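PDB 1U02: trehalose-6-phosphate phosphatase-related protein, which removes the phosphate from trehalose 6-phosphate to give free trehalose, a magnesium-dependent hydrolysis in trehalose biosynthesis. Local coordinates for residues D191-G199 and K206-M215. Numbering follows the deposited sequence.
Sequences DDALTIKVG and KFHVADYIEM
Ile196, Lys197 and Val198 pair in parallel with Phe207, His208 and Val209, the strand axes 4.6 Å apart and inclined at 24°. Backbone hydrogen bonds run from Phe207 N to Thr195 O, Lys197 N to Phe207 O, Val209 N to Lys197 O and Gly199 N to Val209 O, the third almost straight at 176°. Gly199 has a positive phi, and at its backbone angles a CB would collide with the carbonyl oxygen of Val198, so glycine suits the place.

Just before the first bridge, the side chain of Thr195 joins in: OG1 accepts from Lys206 N at 2.8 Å. With chi1 at 49°, OG1 sits between its own N and carbonyl carbon, facing the incoming strand. A valine here would probably leave the Lys206 amide without its hydroxyl acceptor and so hold the approach to strand 207-209 less firmly. The long aliphatic chain of Lys206 can lie extended along the backbone of 191-194 while NZ makes a weak bond to Ala193 O.

The face carrying Ile196, Val198, Phe207 and Val209 is apolar, and its branched side chains, favoured in extended backbone, pack closely. Val198 CG2 meets Val209 CG2 at 3.6 Å, Phe207 CB lies beside Ile196 CG1, and the bent selenomethionine Met215 reaches over from helix 212-229, laying SE against Val198 CG2 (3.7 Å) and Ile196 CG2 (3.8 Å). On the other face, the flat His208 ring can run alongside the lysine methylenes, CD2 meeting Lys197 CG at 3.7 Å, while NE2 makes a weak, bent bond to Gly199 O. Asp211 N-caps the helix, its OD1 taking Glu214 N at 2.9 Å.

Strand 207-209 forms one edge of the mixed sheet of the Rossmann-like HAD core; Val198, beside it, packs close to Asp179, a magnesium ligand, at the end of the sheet that carries the active site.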
loop_
_atom_site.group_PDB
_atom_site.type_symbol
_atom_site.label_atom_id
_atom_site.label_comp_id
_atom_site.label_asym_id
_atom_site.label_seq_id
_atom_site.Cartn_x
_atom_site.Cartn_y
_atom_site.Cartn_z
ATOM N N ASP A 191 -6.898 8.648 -15.002
ATOM C CA ASP A 191 -7.755 7.954 -15.960
ATOM C C ASP A 191 -7.208 7.815 -17.379
ATOM O O ASP A 191 -7.736 7.031 -18.171
ATOM C CB ASP A 191 -9.142 8.609 -15.998
ATOM C CG ASP A 191 -9.118 10.006 -16.587
ATOM O OD1 ASP A 191 -8.766 10.147 -17.776
ATOM O OD2 ASP A 191 -9.456 10.965 -15.863
ATOM N N ASP A 192 -6.153 8.556 -17.704
ATOM C CA ASP A 192 -5.572 8.469 -19.036
ATOM C C ASP A 192 -4.539 7.345 -19.109
ATOM O O ASP A 192 -3.943 7.102 -20.157
ATOM C CB ASP A 192 -4.920 9.801 -19.428
ATOM C CG ASP A 192 -3.753 10.171 -18.527
ATOM O OD1 ASP A 192 -3.959 10.313 -17.304
ATOM O OD2 ASP A 192 -2.631 10.327 -19.050
ATOM N N ALA A 193 -4.333 6.653 -17.993
ATOM C CA ALA A 193 -3.365 5.564 -17.947
ATOM C C ALA A 193 -4.033 4.207 -18.132
ATOM O O ALA A 193 -5.260 4.097 -18.102
ATOM C CB ALA A 193 -2.609 5.597 -16.618
ATOM N N LEU A 194 -3.220 3.174 -18.333
ATOM C CA LEU A 194 -3.737 1.821 -18.496
ATOM C C LEU A 194 -4.009 1.300 -17.089
ATOM O O LEU A 194 -3.128 0.733 -16.435
ATOM C CB LEU A 194 -2.710 0.934 -19.206
ATOM C CG LEU A 194 -3.225 -0.363 -19.847
ATOM C CD1 LEU A 194 -2.105 -1.021 -20.641
ATOM C CD2 LEU A 194 -3.751 -1.310 -18.783
ATOM N N THR A 195 -5.236 1.515 -16.627
ATOM C CA THR A 195 -5.655 1.107 -15.295
ATOM C C THR A 195 -6.099 -0.352 -15.241
ATOM O O THR A 195 -6.878 -0.809 -16.078
ATOM C CB THR A 195 -6.794 2.018 -14.806
ATOM O OG1 THR A 195 -7.794 2.117 -15.831
ATOM C CG2 THR A 195 -6.256 3.415 -14.500
ATOM N N ILE A 196 -5.603 -1.078 -14.243
ATOM C CA ILE A 196 -5.925 -2.493 -14.084
ATOM C C ILE A 196 -6.485 -2.788 -12.694
ATOM O O ILE A 196 -5.808 -2.582 -11.684
ATOM C CB ILE A 196 -4.666 -3.369 -14.294
ATOM C CG1 ILE A 196 -4.054 -3.098 -15.670
ATOM C CG2 ILE A 196 -5.023 -4.835 -14.136
ATOM C CD1 ILE A 196 -2.734 -3.813 -15.892
ATOM N N LYS A 197 -7.716 -3.281 -12.643
ATOM C CA LYS A 197 -8.345 -3.606 -11.368
ATOM C C LYS A 197 -8.158 -5.086 -11.065
ATOM O O LYS A 197 -8.329 -5.932 -11.941
ATOM C CB LYS A 197 -9.841 -3.281 -11.419
ATOM C CG LYS A 197 -10.651 -3.718 -10.196
ATOM C CD LYS A 197 -10.359 -2.858 -8.972
ATOM C CE LYS A 197 -11.372 -3.107 -7.858
ATOM N NZ LYS A 197 -11.435 -4.536 -7.469
ATOM N N VAL A 198 -7.797 -5.395 -9.824
ATOM C CA VAL A 198 -7.617 -6.780 -9.415
ATOM C C VAL A 198 -8.725 -7.115 -8.427
ATOM O O VAL A 198 -8.941 -6.378 -7.467
ATOM C CB VAL A 198 -6.264 -7.005 -8.704
ATOM C CG1 VAL A 198 -6.128 -8.472 -8.304
ATOM C CG2 VAL A 198 -5.113 -6.585 -9.611
ATOM N N GLY A 199 -9.433 -8.213 -8.672
ATOM C CA GLY A 199 -10.484 -8.623 -7.760
ATOM C C GLY A 199 -11.897 -8.228 -8.137
ATOM O O GLY A 199 -12.125 -7.453 -9.063
ATOM N N LYS A 206 -9.520 0.279 -16.972
ATOM C CA LYS A 206 -9.612 -0.122 -18.370
ATOM C C LYS A 206 -9.514 -1.633 -18.554
ATOM O O LYS A 206 -10.100 -2.187 -19.486
ATOM C CB LYS A 206 -8.528 0.581 -19.188
ATOM C CG LYS A 206 -8.700 2.088 -19.213
ATOM C CD LYS A 206 -7.629 2.777 -20.032
ATOM C CE LYS A 206 -7.821 4.285 -19.979
ATOM N NZ LYS A 206 -6.705 4.998 -20.647
ATOM N N PHE A 207 -8.786 -2.295 -17.658
ATOM C CA PHE A 207 -8.613 -3.743 -17.721
ATOM C C PHE A 207 -8.933 -4.327 -16.349
ATOM O O PHE A 207 -8.713 -3.678 -15.322
ATOM C CB PHE A 207 -7.173 -4.081 -18.106
ATOM C CG PHE A 207 -6.978 -5.500 -18.561
ATOM C CD1 PHE A 207 -7.592 -5.963 -19.727
ATOM C CD2 PHE A 207 -6.155 -6.365 -17.846
ATOM C CE1 PHE A 207 -7.382 -7.271 -20.175
ATOM C CE2 PHE A 207 -5.936 -7.675 -18.284
ATOM C CZ PHE A 207 -6.550 -8.130 -19.450
ATOM N N HIS A 208 -9.445 -5.551 -16.325
ATOM C CA HIS A 208 -9.802 -6.168 -15.056
ATOM C C HIS A 208 -9.342 -7.616 -14.959
ATOM O O HIS A 208 -9.553 -8.396 -15.884
ATOM C CB HIS A 208 -11.322 -6.096 -14.868
ATOM C CG HIS A 208 -11.800 -6.647 -13.561
ATOM N ND1 HIS A 208 -11.672 -7.978 -13.219
ATOM C CD2 HIS A 208 -12.395 -6.044 -12.505
ATOM C CE1 HIS A 208 -12.166 -8.168 -12.009
ATOM N NE2 HIS A 208 -12.613 -7.011 -11.554
ATOM N N VAL A 209 -8.705 -7.966 -13.840
ATOM C CA VAL A 209 -8.242 -9.336 -13.603
ATOM C C VAL A 209 -8.864 -9.882 -12.310
ATOM O O VAL A 209 -9.269 -9.117 -11.431
ATOM C CB VAL A 209 -6.693 -9.420 -13.528
ATOM C CG1 VAL A 209 -6.104 -9.127 -14.896
ATOM C CG2 VAL A 209 -6.144 -8.449 -12.485
ATOM N N ALA A 210 -8.944 -11.206 -12.203
ATOM C CA ALA A 210 -9.567 -11.861 -11.052
ATOM C C ALA A 210 -8.840 -11.793 -9.711
ATOM O O ALA A 210 -9.457 -11.507 -8.685
ATOM C CB ALA A 210 -9.859 -13.316 -11.394
ATOM N N ASP A 211 -7.540 -12.071 -9.714
ATOM C CA ASP A 211 -6.758 -12.055 -8.477
ATOM C C ASP A 211 -5.288 -11.758 -8.735
ATOM O O ASP A 211 -4.906 -11.431 -9.858
ATOM C CB ASP A 211 -6.884 -13.396 -7.751
ATOM C CG ASP A 211 -6.605 -14.582 -8.658
ATOM O OD1 ASP A 211 -5.899 -14.414 -9.672
ATOM O OD2 ASP A 211 -7.088 -15.691 -8.348
ATOM N N TYR A 212 -4.469 -11.881 -7.693
ATOM C CA TYR A 212 -3.042 -11.605 -7.812
ATOM C C TYR A 212 -2.376 -12.610 -8.746
ATOM O O TYR A 212 -1.386 -12.293 -9.400
ATOM C CB TYR A 212 -2.376 -11.637 -6.429
ATOM C CG TYR A 212 -2.160 -13.017 -5.877
ATOM C CD1 TYR A 212 -0.937 -13.665 -6.041
ATOM C CD2 TYR A 212 -3.181 -13.692 -5.210
ATOM C CE1 TYR A 212 -0.735 -14.950 -5.554
ATOM C CE2 TYR A 212 -2.988 -14.980 -4.723
ATOM C CZ TYR A 212 -1.764 -15.600 -4.897
ATOM O OH TYR A 212 -1.554 -16.871 -4.413
ATOM N N ILE A 213 -2.918 -13.823 -8.808
ATOM C CA ILE A 213 -2.363 -14.846 -9.686
ATOM C C ILE A 213 -2.499 -14.407 -11.147
ATOM O O ILE A 213 -1.538 -14.481 -11.918
ATOM C CB ILE A 213 -3.085 -16.186 -9.477
ATOM C CG1 ILE A 213 -2.846 -16.670 -8.047
ATOM C CG2 ILE A 213 -2.593 -17.216 -10.493
ATOM C CD1 ILE A 213 -3.699 -17.849 -7.636
ATOM N N GLU A 214 -3.683 -13.931 -11.525
ATOM C CA GLU A 214 -3.898 -13.476 -12.900
ATOM C C GLU A 214 -3.071 -12.209 -13.135
ATOM O O GLU A 214 -2.510 -12.007 -14.215
ATOM C CB GLU A 214 -5.381 -13.185 -13.145
ATOM C CG GLU A 214 -5.769 -13.196 -14.621
ATOM C CD GLU A 214 -7.221 -12.787 -14.864
ATOM O OE1 GLU A 214 -8.089 -13.125 -14.031
ATOM O OE2 GLU A 214 -7.492 -12.140 -15.899
HETATM N N MSE A 215 -3.000 -11.354 -12.118
HETATM C CA MSE A 215 -2.228 -10.126 -12.225
HETATM C C MSE A 215 -0.770 -10.465 -12.542
HETATM O O MSE A 215 -0.148 -9.836 -13.398
HETATM C CB MSE A 215 -2.298 -9.338 -10.917
HETATM C CG MSE A 215 -1.569 -8.006 -10.942
HETATM SE SE MSE A 215 -2.376 -6.706 -12.156
HETATM C CE MSE A 215 -0.919 -6.533 -13.385
#